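Local coordinates for tudor domain-containing protein 1 (Mus musculus, PDB 4B9W) that acts in piRNA-guided transposon repression during spermatogenesis, its third Tudor domain binding a dimethylarginine peptide of the Piwi protein MILI, at residues R70-F75 with A85-I90; N81-L86 with V101-V106. All blocks are in the same frame, centred on the assembly; numbering follows the deposited sequence.

Contact 1. Residues R70-F75 with A85-I90; sequences RPCCAF and ALVKEI
Cys72 and Ala85 face each other as an antiparallel hydrogen-bonded pair, closed by Cys72 N to Ala85 O at 2.8 Å and Ala85 N to Cys72 O at 2.9 Å. A third backbone bond, Val87 N to Arg70 O, extends the pairing past Pro71, which has no N-H to give and sits opposite Leu86 as a non-hydrogen-bonded pair. Leu86 can be followed outward: CB leaves on the same sheet face as Pro71, CG lies beside the backbone N (chi1 -74°), and the branch CD2 bends back over the Arg70-Pro71 peptide plane, 3.7 Å from Pro71 N and 4.0 Å from Pro71 CG. On the other face the side chains of the two segments are small and apolar. Cys72 SG touches both Ala85 CB (4.1 Å) and Val87 CG2 (4.2 Å), and Ala74 CB meets Ala85 CB at 3.8 Å; Leu114, Val98 and Phe100 add to this layer. The segment axes approach to 4.7 Å but make an angle of 106°, so the segments diverge strongly beyond the two bridged pairs. This is consistent with the highly twisted and bent strands of the SH3-like barrel of Tudor domains, here in the antiparallel hairpin of 71-76 with 81-90.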
# COMPACT_ATOMS: atom_id res chain seq x y z
N ARG A 70 -4.91 -12.79 -7.50
CA ARG A 70 -6.00 -13.62 -8.08
C ARG A 70 -7.40 -12.99 -7.92
O ARG A 70 -7.76 -12.49 -6.86
CB ARG A 70 -6.04 -15.04 -7.46
CG ARG A 70 -7.00 -16.00 -8.16
CD ARG A 70 -7.04 -17.40 -7.55
NE ARG A 70 -5.73 -18.05 -7.48
CZ ARG A 70 -5.12 -18.71 -8.47
NH1 ARG A 70 -5.70 -18.84 -9.67
NH2 ARG A 70 -3.92 -19.24 -8.27
N PRO A 71 -8.23 -13.07 -8.97
CA PRO A 71 -9.56 -12.52 -8.81
C PRO A 71 -10.46 -13.44 -8.00
O PRO A 71 -10.26 -14.65 -7.97
CB PRO A 71 -10.07 -12.38 -10.25
CG PRO A 71 -8.90 -12.68 -11.13
CD PRO A 71 -8.02 -13.57 -10.34
N CYS A 72 -11.41 -12.84 -7.30
CA CYS A 72 -12.41 -13.57 -6.53
C CYS A 72 -13.63 -12.68 -6.32
O CYS A 72 -13.69 -11.56 -6.85
CB CYS A 72 -11.83 -14.00 -5.18
SG CYS A 72 -11.10 -12.65 -4.22
N CYS A 73 -14.61 -13.24 -5.60
CA CYS A 73 -15.75 -12.54 -5.04
C CYS A 73 -15.46 -12.45 -3.57
O CYS A 73 -15.10 -13.46 -2.95
CB CYS A 73 -17.05 -13.35 -5.22
SG CYS A 73 -17.57 -13.63 -6.93
N ALA A 74 -15.63 -11.26 -2.99
CA ALA A 74 -15.35 -11.04 -1.58
C ALA A 74 -16.55 -10.35 -0.93
O ALA A 74 -17.13 -9.46 -1.53
CB ALA A 74 -14.09 -10.19 -1.40
N PHE A 75 -16.90 -10.77 0.28
CA PHE A 75 -18.00 -10.18 1.03
C PHE A 75 -17.53 -8.86 1.64
O PHE A 75 -16.49 -8.83 2.26
CB PHE A 75 -18.43 -11.18 2.12
CG PHE A 75 -19.53 -10.71 3.00
CD1 PHE A 75 -20.84 -10.76 2.56
CD2 PHE A 75 -19.28 -10.25 4.27
CE1 PHE A 75 -21.88 -10.32 3.38
CE2 PHE A 75 -20.31 -9.81 5.10
CZ PHE A 75 -21.60 -9.86 4.65
N ALA A 85 -13.22 -8.72 -6.52
CA ALA A 85 -12.03 -8.37 -5.78
C ALA A 85 -10.80 -9.10 -6.33
O ALA A 85 -10.91 -10.08 -7.06
CB ALA A 85 -12.24 -8.69 -4.31
N LEU A 86 -9.62 -8.55 -6.00
CA LEU A 86 -8.33 -9.18 -6.20
C LEU A 86 -7.66 -9.37 -4.84
O LEU A 86 -7.69 -8.48 -3.97
CB LEU A 86 -7.41 -8.31 -7.09
CG LEU A 86 -7.66 -8.21 -8.59
CD1 LEU A 86 -6.84 -7.05 -9.17
CD2 LEU A 86 -7.34 -9.52 -9.31
N VAL A 87 -7.03 -10.53 -4.66
CA VAL A 87 -6.24 -10.80 -3.47
C VAL A 87 -5.02 -9.85 -3.45
O VAL A 87 -4.18 -9.86 -4.36
CB VAL A 87 -5.82 -12.28 -3.41
CG1 VAL A 87 -4.86 -12.55 -2.25
CG2 VAL A 87 -7.06 -13.16 -3.31
N LYS A 88 -4.92 -9.04 -2.40
CA LYS A 88 -3.83 -8.10 -2.27
C LYS A 88 -2.79 -8.61 -1.26
O LYS A 88 -1.59 -8.55 -1.53
CB LYS A 88 -4.37 -6.72 -1.87
CG LYS A 88 -3.32 -5.62 -1.95
CD LYS A 88 -3.90 -4.32 -2.47
CE LYS A 88 -2.97 -3.61 -3.44
NZ LYS A 88 -2.26 -2.49 -2.77
N GLU A 89 -3.25 -9.14 -0.14
CA GLU A 89 -2.36 -9.67 0.89
C GLU A 89 -2.88 -10.94 1.55
O GLU A 89 -4.08 -11.11 1.69
CB GLU A 89 -2.13 -8.63 1.98
CG GLU A 89 -1.89 -7.22 1.46
CD GLU A 89 -1.35 -6.30 2.52
OE1 GLU A 89 -1.18 -6.74 3.67
OE2 GLU A 89 -1.08 -5.14 2.20
N ILE A 90 -1.96 -11.83 1.94
CA ILE A 90 -2.28 -12.97 2.81
C ILE A 90 -1.52 -12.83 4.12
O ILE A 90 -0.27 -12.75 4.16
CB ILE A 90 -1.94 -14.33 2.16
CG1 ILE A 90 -2.67 -14.46 0.82
CG2 ILE A 90 -2.37 -15.49 3.06
CD1 ILE A 90 -2.22 -15.65 -0.01

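Contact 2. Residues N81-L86 with V101-V106; sequences NWYRAL and VDYGNV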
# COMPACT_ATOMS: atom_id res chain seq x y z
N ASN A 81 -22.87 -7.20 1.12
CA ASN A 81 -23.02 -7.78 -0.21
C ASN A 81 -21.68 -8.29 -0.74
O ASN A 81 -20.60 -7.89 -0.27
CB ASN A 81 -23.58 -6.73 -1.15
CG ASN A 81 -24.98 -6.24 -0.74
OD1 ASN A 81 -25.84 -7.04 -0.38
ND2 ASN A 81 -25.20 -4.93 -0.78
N TRP A 82 -21.75 -9.15 -1.75
CA TRP A 82 -20.54 -9.63 -2.42
C TRP A 82 -20.11 -8.73 -3.58
O TRP A 82 -20.93 -8.18 -4.31
CB TRP A 82 -20.75 -11.06 -2.86
CG TRP A 82 -20.94 -11.98 -1.68
CD1 TRP A 82 -22.07 -12.11 -0.86
CD2 TRP A 82 -19.96 -12.92 -1.12
NE1 TRP A 82 -21.86 -13.03 0.13
CE2 TRP A 82 -20.61 -13.56 0.03
CE3 TRP A 82 -18.65 -13.26 -1.43
CZ2 TRP A 82 -19.98 -14.52 0.79
CZ3 TRP A 82 -18.01 -14.24 -0.65
CH2 TRP A 82 -18.67 -14.86 0.43
N TYR A 83 -18.80 -8.54 -3.75
CA TYR A 83 -18.32 -7.79 -4.90
C TYR A 83 -17.08 -8.45 -5.49
O TYR A 83 -16.49 -9.34 -4.88
CB TYR A 83 -18.00 -6.35 -4.49
CG TYR A 83 -19.20 -5.58 -3.99
CD1 TYR A 83 -20.05 -4.95 -4.88
CD2 TYR A 83 -19.48 -5.50 -2.62
CE1 TYR A 83 -21.15 -4.25 -4.44
CE2 TYR A 83 -20.58 -4.79 -2.16
CZ TYR A 83 -21.41 -4.16 -3.08
OH TYR A 83 -22.52 -3.46 -2.66
N ARG A 84 -16.69 -7.97 -6.66
CA ARG A 84 -15.48 -8.42 -7.32
C ARG A 84 -14.27 -7.90 -6.57
O ARG A 84 -14.29 -6.79 -6.04
CB ARG A 84 -15.45 -7.95 -8.77
CG ARG A 84 -16.62 -8.48 -9.60
CD ARG A 84 -16.36 -8.34 -11.07
NE ARG A 84 -16.38 -6.94 -11.52
CZ ARG A 84 -16.14 -6.57 -12.78
NH1 ARG A 84 -15.86 -7.48 -13.70
NH2 ARG A 84 -16.16 -5.28 -13.11
N ALA A 85 -13.22 -8.72 -6.52
CA ALA A 85 -12.03 -8.37 -5.78
C ALA A 85 -10.80 -9.10 -6.33
O ALA A 85 -10.91 -10.08 -7.06
CB ALA A 85 -12.24 -8.69 -4.31
N LEU A 86 -9.62 -8.55 -6.00
CA LEU A 86 -8.33 -9.18 -6.20
C LEU A 86 -7.66 -9.37 -4.84
O LEU A 86 -7.69 -8.48 -3.97
CB LEU A 86 -7.41 -8.31 -7.09
CG LEU A 86 -7.66 -8.21 -8.59
CD1 LEU A 86 -6.84 -7.05 -9.17
CD2 LEU A 86 -7.34 -9.52 -9.31
N VAL A 101 -12.31 -4.24 -6.70
CA VAL A 101 -11.84 -3.69 -7.99
C VAL A 101 -12.78 -2.69 -8.67
O VAL A 101 -12.35 -1.88 -9.50
CB VAL A 101 -11.53 -4.81 -9.01
CG1 VAL A 101 -10.37 -5.67 -8.54
CG2 VAL A 101 -12.75 -5.67 -9.29
N ASP A 102 -14.06 -2.73 -8.31
CA ASP A 102 -15.01 -1.77 -8.86
C ASP A 102 -15.22 -0.52 -7.99
O ASP A 102 -16.05 0.32 -8.34
CB ASP A 102 -16.35 -2.46 -9.10
CG ASP A 102 -16.26 -3.53 -10.16
OD1 ASP A 102 -15.82 -3.23 -11.30
OD2 ASP A 102 -16.68 -4.66 -9.87
N TYR A 103 -14.48 -0.39 -6.87
CA TYR A 103 -14.67 0.75 -5.93
C TYR A 103 -13.35 1.35 -5.41
O TYR A 103 -13.27 2.55 -5.23
CB TYR A 103 -15.59 0.34 -4.74
CG TYR A 103 -16.95 -0.17 -5.23
CD1 TYR A 103 -17.12 -1.51 -5.56
CD2 TYR A 103 -18.04 0.69 -5.38
CE1 TYR A 103 -18.33 -1.99 -6.04
CE2 TYR A 103 -19.26 0.23 -5.83
CZ TYR A 103 -19.39 -1.12 -6.19
OH TYR A 103 -20.59 -1.62 -6.67
N GLY A 104 -12.35 0.51 -5.15
CA GLY A 104 -11.01 0.98 -4.82
C GLY A 104 -10.62 0.85 -3.36
O GLY A 104 -9.49 1.19 -3.00
N ASN A 105 -11.53 0.36 -2.52
CA ASN A 105 -11.22 0.06 -1.12
C ASN A 105 -10.60 -1.32 -0.94
O ASN A 105 -10.81 -2.25 -1.77
CB ASN A 105 -12.44 0.20 -0.20
CG ASN A 105 -13.59 -0.68 -0.61
OD1 ASN A 105 -14.01 -0.64 -1.74
ND2 ASN A 105 -14.12 -1.47 0.32
N VAL A 106 -9.82 -1.44 0.12
CA VAL A 106 -9.17 -2.68 0.50
C VAL A 106 -9.70 -3.07 1.87
O VAL A 106 -9.69 -2.24 2.77
CB VAL A 106 -7.63 -2.51 0.57
CG1 VAL A 106 -6.96 -3.71 1.26
CG2 VAL A 106 -7.06 -2.28 -0.82
O HOH W 1 -18.12 -5.68 -7.89
O HOH W 2 -15.73 -4.53 -6.41
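Val101, Arg84 and Asp102 bury the most surface here. Arg84 presents its guanidinium side-on to the Asp102 carboxylate: NE reaches OD2 at 2.8 Å, nearly straight, and NH2 of Arg84 reaches OD1 of Asp102 at 2.8 Å. Both oxygens use their syn lone pairs, and the two planes lie only 19° apart. The bend of the arginine at chi3 (-70°) turns its end over to the acid. Outside the pair, Arg84 NH1 bonds to the carbonyls of Phe121 and Leu124, and Asp102 OD1 accepts from Gln127 N. Val101 spreads its two methyls: CG2 lies 3.6 Å from Arg84 CB, and CG1 meets Leu86 CG at 3.7 Å. Its N-H gives a long bond, 3.3 Å, to Arg84 O from above the carbonyl plane. Two waters bridge Arg84 and Asp102, one from Arg84 N to Asp102 OD2, the other from Arg84 O to Asp102 N. Tyr103 and Tyr83 form an offset edge-to-face pair, Tyr103 giving the edge, centroids 5.2 Å apart; both pack on the peptide's modified side chain, while Tyr83 OH bonds to Asp79. With so many bonds, the buried charges are probably well compensated, and the salt bridge ties the 101-106 loop to the strand beside the peptide-binding tyrosines.

Overall arrangement
Both contacts are largely buried and use strand 81-90, sharing Ala85 and Leu86, with centres about 8 Å apart. Contact 1 joins this strand to its sheet neighbour 71-76; contact 2 joins it to the loop between strands 96-100 and 106-109. Their chemistry follows that difference: the former rests on short antiparallel backbone pairing and small apolar side chains, with Arg70 exposed at its border, whereas the latter adds charge, water and aromatic rings to the packing of Val101. Contact 2 lies nearer the centre of the chain. Tyr83 and Tyr103 belong both to contact 2 and to the MILI peptide site; the same segments carry further residues that meet the peptide, Glu89 and Ile90 along strand 81-90 and Asn105 along the loop.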